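Local coordinates for protein extracellular serine protease (Aeromonas sobria, PDB 3WQB) that cleaves peptide bonds after paired basic residues, one of them lysine, as a calcium-binding, subtilisin-like serine protease and probable virulence factor that attacks host plasma proteins, at residues V74-D79 against T117-I122; G134-A139 against A345-M350. The protein carries 1 engineered substitution. One frame throughout, in Å; residues are numbered along the deposited sequence.

Contact 1 (V74-D79 against T117-I122)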
ATOM      1  N   VAL A  74       5.676  -8.501 -15.132  1.00 11.33           N
ATOM      2  CA  VAL A  74       4.956  -8.079 -13.940  1.00 11.21           C
ATOM      3  C   VAL A  74       4.681  -9.278 -13.033  1.00 10.43           C
ATOM      4  O   VAL A  74       4.137 -10.291 -13.489  1.00 11.26           O
ATOM      5  CB  VAL A  74       3.606  -7.404 -14.300  1.00 11.02           C
ATOM      6  CG1 VAL A  74       2.919  -6.887 -13.047  1.00 11.45           C
ATOM      7  CG2 VAL A  74       3.798  -6.259 -15.288  1.00 12.23           C
ATOM      8  N   ALA A  75       5.038  -9.155 -11.751  1.00 10.47           N
ATOM      9  CA  ALA A  75       4.694 -10.162 -10.739  1.00 10.28           C
ATOM     10  C   ALA A  75       3.446  -9.735  -9.981  1.00 10.18           C
ATOM     11  O   ALA A  75       3.384  -8.621  -9.456  1.00 10.72           O
ATOM     12  CB  ALA A  75       5.836 -10.353  -9.760  1.00 10.88           C
ATOM     13  N   VAL A  76       2.469 -10.631  -9.903  1.00  9.72           N
ATOM     14  CA  VAL A  76       1.265 -10.396  -9.122  1.00  9.69           C
ATOM     15  C   VAL A  76       1.359 -11.225  -7.852  1.00  9.69           C
ATOM     16  O   VAL A  76       1.218 -12.455  -7.874  1.00  9.88           O
ATOM     17  CB  VAL A  76       0.003 -10.721  -9.945  1.00  9.83           C
ATOM     18  CG1 VAL A  76      -1.245 -10.544  -9.118  1.00 10.47           C
ATOM     19  CG2 VAL A  76      -0.055  -9.812 -11.166  1.00 11.38           C
ATOM     20  N   VAL A  77       1.660 -10.543  -6.753  1.00  8.83           N
ATOM     21  CA  VAL A  77       1.834 -11.178  -5.451  1.00  9.30           C
ATOM     22  C   VAL A  77       0.496 -11.012  -4.731  1.00  9.20           C
ATOM     23  O   VAL A  77       0.145  -9.936  -4.266  1.00  9.89           O
ATOM     24  CB  VAL A  77       3.019 -10.546  -4.683  1.00  9.07           C
ATOM     25  CG1 VAL A  77       3.265 -11.268  -3.360  1.00 10.04           C
ATOM     26  CG2 VAL A  77       4.285 -10.566  -5.549  1.00 10.36           C
ATOM     27  N   ASP A  78      -0.286 -12.080  -4.695  1.00  9.24           N
ATOM     28  CA  ASP A  78      -1.695 -11.937  -4.340  1.00  9.40           C
ATOM     29  C   ASP A  78      -2.265 -13.278  -3.861  1.00  9.98           C
ATOM     30  O   ASP A  78      -1.529 -14.090  -3.317  1.00 10.15           O
ATOM     31  CB  ASP A  78      -2.457 -11.357  -5.544  1.00  9.54           C
ATOM     32  CG  ASP A  78      -3.644 -10.511  -5.146  1.00 10.42           C
ATOM     33  OD1 ASP A  78      -4.657 -11.084  -4.696  1.00 11.45           O
ATOM     34  OD2 ASP A  78      -3.583  -9.270  -5.310  1.00 11.61           O
ATOM     35  N   ASP A  79      -3.568 -13.509  -4.036  1.00 10.57           N
ATOM     36  CA  ASP A  79      -4.193 -14.723  -3.505  1.00 11.16           C
ATOM     37  C   ASP A  79      -4.116 -15.918  -4.453  1.00 11.98           C
ATOM     38  O   ASP A  79      -4.521 -17.021  -4.093  1.00 12.84           O
ATOM     39  CB  ASP A  79      -5.643 -14.444  -3.083  1.00 11.06           C
ATOM     40  CG  ASP A  79      -6.584 -14.231  -4.266  1.00 11.34           C
ATOM     41  OD1 ASP A  79      -6.136 -14.272  -5.437  1.00 12.56           O
ATOM     42  OD2 ASP A  79      -7.799 -14.050  -4.020  1.00 12.96           O
ATOM     43  N   THR A 117      -6.553 -12.992  -9.728  1.00 10.25           N
ATOM     44  CA  THR A 117      -6.939 -13.160 -11.120  1.00 10.46           C
ATOM     45  C   THR A 117      -7.589 -11.880 -11.647  1.00 10.19           C
ATOM     46  O   THR A 117      -7.320 -11.447 -12.772  1.00 10.90           O
ATOM     47  CB  THR A 117      -7.839 -14.396 -11.265  1.00 10.18           C
ATOM     48  OG1 THR A 117      -7.097 -15.546 -10.837  1.00 10.82           O
ATOM     49  CG2 THR A 117      -8.307 -14.601 -12.702  1.00 11.04           C
ATOM     50  N   SER A 118      -8.417 -11.256 -10.813  1.00  9.81           N
ATOM     51  CA  SER A 118      -9.025  -9.971 -11.168  1.00 10.08           C
ATOM     52  C   SER A 118      -7.973  -8.865 -11.334  1.00  9.87           C
ATOM     53  O   SER A 118      -8.013  -8.096 -12.290  1.00 10.22           O
ATOM     54  CB  SER A 118     -10.079  -9.578 -10.131  1.00 10.38           C
ATOM     55  OG  SER A 118     -11.157 -10.505 -10.098  1.00 11.09           O
ATOM     56  N   VAL A 119      -7.042  -8.794 -10.386  1.00  9.42           N
ATOM     57  CA  VAL A 119      -5.886  -7.891 -10.473  1.00  9.58           C
ATOM     58  C   VAL A 119      -5.128  -8.089 -11.788  1.00  9.73           C
ATOM     59  O   VAL A 119      -4.837  -7.123 -12.508  1.00 10.17           O
ATOM     60  CB  VAL A 119      -4.943  -8.116  -9.253  1.00  9.20           C
ATOM     61  CG1 VAL A 119      -3.571  -7.478  -9.453  1.00  9.65           C
ATOM     62  CG2 VAL A 119      -5.582  -7.580  -7.985  1.00 10.11           C
ATOM     63  N   SER A 120      -4.821  -9.352 -12.098  1.00  9.89           N
ATOM     64  CA  SER A 120      -4.039  -9.683 -13.273  1.00 10.23           C
ATOM     65  C   SER A 120      -4.674  -9.210 -14.573  1.00 10.31           C
ATOM     66  O   SER A 120      -3.977  -8.704 -15.452  1.00 10.45           O
ATOM     67  CB  SER A 120      -3.741 -11.184 -13.325  1.00 10.13           C
ATOM     68  OG  SER A 120      -2.949 -11.547 -12.207  1.00 11.54           O
ATOM     69  N   GLY A 121      -5.994  -9.343 -14.679  1.00 10.35           N
ATOM     70  CA  GLY A 121      -6.709  -8.916 -15.875  1.00 10.34           C
ATOM     71  C   GLY A 121      -6.684  -7.415 -16.094  1.00  9.94           C
ATOM     72  O   GLY A 121      -6.616  -6.953 -17.231  1.00 10.38           O
ATOM     73  N   ILE A 122      -6.764  -6.645 -15.008  1.00  9.69           N
ATOM     74  CA  ILE A 122      -6.650  -5.198 -15.110  1.00  9.33           C
ATOM     75  C   ILE A 122      -5.309  -4.845 -15.769  1.00  9.65           C
ATOM     76  O   ILE A 122      -5.243  -3.972 -16.642  1.00 10.44           O
ATOM     77  CB  ILE A 122      -6.818  -4.533 -13.736  1.00  9.27           C
ATOM     78  CG1 ILE A 122      -8.266  -4.689 -13.260  1.00  9.12           C
ATOM     79  CG2 ILE A 122      -6.386  -3.060 -13.774  1.00  9.60           C
ATOM     80  CD1 ILE A 122      -8.447  -4.404 -11.782  1.00 10.63           C
TER
HETATM   81  O   HOH W   1      -7.212 -15.261  -7.979  1.00 12.79           O

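Contact 2 (G134-A139 against A345-M350)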
ATOM      1  N   GLY A 134      -6.431  -5.673 -21.371  1.00 10.53           N
ATOM      2  CA  GLY A 134      -5.564  -5.166 -20.312  1.00 10.70           C
ATOM      3  C   GLY A 134      -5.107  -3.739 -20.564  1.00 10.57           C
ATOM      4  O   GLY A 134      -5.098  -3.258 -21.709  1.00 11.46           O
ATOM      5  N   ILE A 135      -4.726  -3.051 -19.492  1.00 10.31           N
ATOM      6  CA  ILE A 135      -4.071  -1.756 -19.623  1.00 10.23           C
ATOM      7  C   ILE A 135      -2.786  -1.905 -20.447  1.00 10.33           C
ATOM      8  O   ILE A 135      -2.489  -1.074 -21.310  1.00 10.58           O
ATOM      9  CB  ILE A 135      -3.739  -1.210 -18.236  1.00  9.40           C
ATOM     10  CG1 ILE A 135      -5.011  -0.785 -17.520  1.00  9.04           C
ATOM     11  CG2 ILE A 135      -2.766  -0.032 -18.297  1.00 10.54           C
ATOM     12  CD1 ILE A 135      -4.808  -0.624 -16.018  1.00 10.49           C
ATOM     13  N   ALA A 136      -2.047  -2.981 -20.167  1.00 10.45           N
ATOM     14  CA  ALA A 136      -0.771  -3.289 -20.799  1.00 10.81           C
ATOM     15  C   ALA A 136      -0.887  -4.730 -21.316  1.00 10.90           C
ATOM     16  O   ALA A 136      -0.294  -5.661 -20.748  1.00 10.99           O
ATOM     17  CB  ALA A 136       0.362  -3.147 -19.792  1.00 11.30           C
ATOM     18  N   PRO A 137      -1.654  -4.921 -22.409  1.00 10.83           N
ATOM     19  CA  PRO A 137      -2.039  -6.267 -22.831  1.00 11.73           C
ATOM     20  C   PRO A 137      -0.920  -7.085 -23.466  1.00 12.15           C
ATOM     21  O   PRO A 137      -1.139  -8.243 -23.841  1.00 12.70           O
ATOM     22  CB  PRO A 137      -3.173  -6.012 -23.827  1.00 12.29           C
ATOM     23  CG  PRO A 137      -2.861  -4.685 -24.403  1.00 12.30           C
ATOM     24  CD  PRO A 137      -2.230  -3.884 -23.286  1.00 10.86           C
ATOM     25  N   ARG A 138       0.271  -6.513 -23.568  1.00 12.56           N
ATOM     26  CA  ARG A 138       1.426  -7.286 -24.021  1.00 13.27           C
ATOM     27  C   ARG A 138       2.442  -7.552 -22.905  1.00 13.13           C
ATOM     28  O   ARG A 138       3.492  -8.167 -23.141  1.00 14.09           O
ATOM     29  CB  ARG A 138       2.078  -6.640 -25.250  1.00 13.94           C
ATOM     30  CG  ARG A 138       1.171  -6.599 -26.484  1.00 15.13           C
ATOM     31  CD  ARG A 138       1.917  -6.110 -27.721  1.00 19.13           C
ATOM     32  NE  ARG A 138       2.999  -7.022 -28.074  1.00 22.17           N
ATOM     33  CZ  ARG A 138       4.064  -6.704 -28.807  1.00 23.77           C
ATOM     34  NH1 ARG A 138       4.226  -5.478 -29.290  1.00 24.84           N
ATOM     35  NH2 ARG A 138       4.982  -7.624 -29.046  1.00 25.53           N
ATOM     36  N   ALA A 139       2.131  -7.098 -21.691  1.00 12.76           N
ATOM     37  CA  ALA A 139       2.979  -7.406 -20.540  1.00 13.14           C
ATOM     38  C   ALA A 139       2.869  -8.895 -20.191  1.00 13.61           C
ATOM     39  O   ALA A 139       1.881  -9.554 -20.548  1.00 15.39           O
ATOM     40  CB  ALA A 139       2.606  -6.528 -19.352  1.00 13.08           C
ATOM     41  N   ALA A 345      -0.015   1.039 -16.012  1.00 10.34           N
ATOM     42  CA  ALA A 345       0.489   2.332 -16.489  1.00 10.62           C
ATOM     43  C   ALA A 345       2.020   2.328 -16.540  1.00 10.52           C
ATOM     44  O   ALA A 345       2.630   2.772 -17.519  1.00 10.90           O
ATOM     45  CB  ALA A 345      -0.011   3.463 -15.597  1.00 11.30           C
ATOM     46  N   MET A 346       2.628   1.826 -15.468  1.00 10.54           N
ATOM     47  CA  MET A 346       4.066   1.671 -15.391  1.00 11.03           C
ATOM     48  C   MET A 346       4.587   0.791 -16.529  1.00 10.92           C
ATOM     49  O   MET A 346       5.585   1.123 -17.173  1.00 11.10           O
ATOM     50  CB  MET A 346       4.441   1.073 -14.038  1.00 11.76           C
ATOM     51  CG  MET A 346       5.918   1.118 -13.718  1.00 13.47           C
ATOM     52  SD  MET A 346       6.552   2.798 -13.483  1.00 13.23           S
ATOM     53  CE  MET A 346       5.915   3.284 -11.883  1.00 13.77           C
ATOM     54  N   ALA A 347       3.910  -0.334 -16.783  1.00 10.47           N
ATOM     55  CA  ALA A 347       4.333  -1.237 -17.849  1.00 11.10           C
ATOM     56  C   ALA A 347       4.254  -0.549 -19.214  1.00 10.82           C
ATOM     57  O   ALA A 347       5.122  -0.747 -20.071  1.00 11.68           O
ATOM     58  CB  ALA A 347       3.508  -2.503 -17.842  1.00 11.19           C
ATOM     59  N   LEU A 348       3.244   0.283 -19.420  1.00 10.93           N
ATOM     60  CA  LEU A 348       3.140   1.042 -20.666  1.00 10.80           C
ATOM     61  C   LEU A 348       4.358   1.954 -20.834  1.00 10.70           C
ATOM     62  O   LEU A 348       5.024   1.952 -21.876  1.00 11.20           O
ATOM     63  CB  LEU A 348       1.842   1.860 -20.720  1.00 11.17           C
ATOM     64  CG  LEU A 348       0.552   1.040 -20.822  1.00 10.63           C
ATOM     65  CD1 LEU A 348      -0.666   1.946 -20.892  1.00 11.21           C
ATOM     66  CD2 LEU A 348       0.591   0.120 -22.033  1.00 11.75           C
ATOM     67  N   LEU A 349       4.668   2.713 -19.792  1.00 11.28           N
ATOM     68  CA  LEU A 349       5.782   3.640 -19.863  1.00 11.78           C
ATOM     69  C   LEU A 349       7.095   2.913 -20.083  1.00 11.96           C
ATOM     70  O   LEU A 349       7.908   3.324 -20.909  1.00 12.85           O
ATOM     71  CB  LEU A 349       5.857   4.489 -18.597  1.00 12.25           C
ATOM     72  CG  LEU A 349       4.661   5.390 -18.314  1.00 14.12           C
ATOM     73  CD1 LEU A 349       4.940   6.189 -17.077  1.00 15.30           C
ATOM     74  CD2 LEU A 349       4.320   6.293 -19.475  1.00 15.65           C
ATOM     75  N   MET A 350       7.301   1.834 -19.336  1.00 11.78           N
ATOM     76  CA  MET A 350       8.512   1.043 -19.483  1.00 12.35           C
ATOM     77  C   MET A 350       8.647   0.471 -20.885  1.00 12.72           C
ATOM     78  O   MET A 350       9.749   0.405 -21.424  1.00 13.58           O
ATOM     79  CB  MET A 350       8.553  -0.083 -18.454  1.00 12.42           C
ATOM     80  CG  MET A 350       8.773   0.388 -17.033  1.00 11.89           C
ATOM     81  SD  MET A 350       8.639  -1.010 -15.913  1.00 12.88           S
ATOM     82  CE  MET A 350       9.268  -0.260 -14.409  1.00 13.30           C
TER

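Contact 1 (V74-D79 against T117-I122)
V76 and V119 each hold CG1 anti to the backbone N (chi1 177° and 166°), and this turns the two CG1 methyls onto each other, 3.9 Å apart, as the side chains slide past one another in opposite directions. The other branch of V119, CG2, lies anti to the carbonyl carbon and rests 3.7 Å from OD2 of D78. S120 brings its hydroxyl against the isopropyl group of V76, OG lying 3.5 Å from CG2 and nearly as close to CG1; the hydroxyl is hydrogen-bonded to O of G116, one helical turn back. Just past the end of strand 73-77, the carboxylate of D78 is gripped through OD1, which accepts N-H of D79 at 2.7 Å on its anti side, 16° out of the carboxylate plane; the same oxygen is hydrogen-bonded to ND1 of H115. D78 and H115 are the predicted aspartate and histidine of the subtilisin charge relay. D79 reaches the helix through one water, which donates to its OD1 at 2.9 Å and accepts N-H of T117 at 2.9 Å; its carboxylate also accepts N-H of H115 through OD2 and of G116 through OD1, at the start of helix 115-124. Apolar contacts set the strand against the helix, while buried carboxylates tie the strand end to the helix start, and the two bonds at OD1 of D78 probably limit rotation of its carboxylate.

Contact 2 (G134-A139 against A345-M350)
I135, A136 and A139 meet one side of helix 335-352 through A345, A347 and L348, chiefly by apolar contact. The methyl of A136 sits 3.8 Å from CB of A347 and 4.0 Å from CD2 of L348, so one methyl touches two successive helix residues. A139, at the far end of a type I turn that starts at A136 and is closed by the bond from N of A139 to O of A136, adds a looser touch, its CB 4.4 Å from CB of A347. With CG1 of I135 beside the backbone N (chi1 -71°), CG2 is left anti to it and does the touching: it meets CD1 of L348 at 3.9 Å, the two side chains crossing at about a right angle. In the subtilisin-like fold this helix runs through the core of the domain; helix 335-352 carries near its start the predicted charge-relay serine position, an engineered alanine (A336) here, and the loop 134-139 leads from helix 115-124 into strand 140-144, an outermost strand of the parallel sheet. Contacts between carbon and backbone polar atoms form a second group. CG2 of I135 lies 3.7 Å from N of A345, and both methyls of L348 lie against O of I135 from one side, CD2 at 3.4 Å and CD1 at 3.6 Å. That oxygen accepts a hydrogen bond from NE2 of H63.

How the contacts relate
Both contacts are buried within the subtilisin-like domain, and their centres lie 13 Å apart. They draw on different elements: contact 1 sets strand 73-77 against helix 115-124, whereas contact 2 sets the loop that follows this helix against helix 335-352. The backbone joins them, since O of I122 probably accepts N-H of I135 (3.0 Å), and V74 CG2 packs on A139 CB at 4.2 Å. I122 also touches P340 and S341, earlier on the helix of contact 2. Contact 1, at the charge-relay end of its strand, mixes valine packing with carboxylates and a water; contact 2, away from that site, is almost wholly aliphatic, with an alanine, A136, where the loop backbone comes nearest the helix.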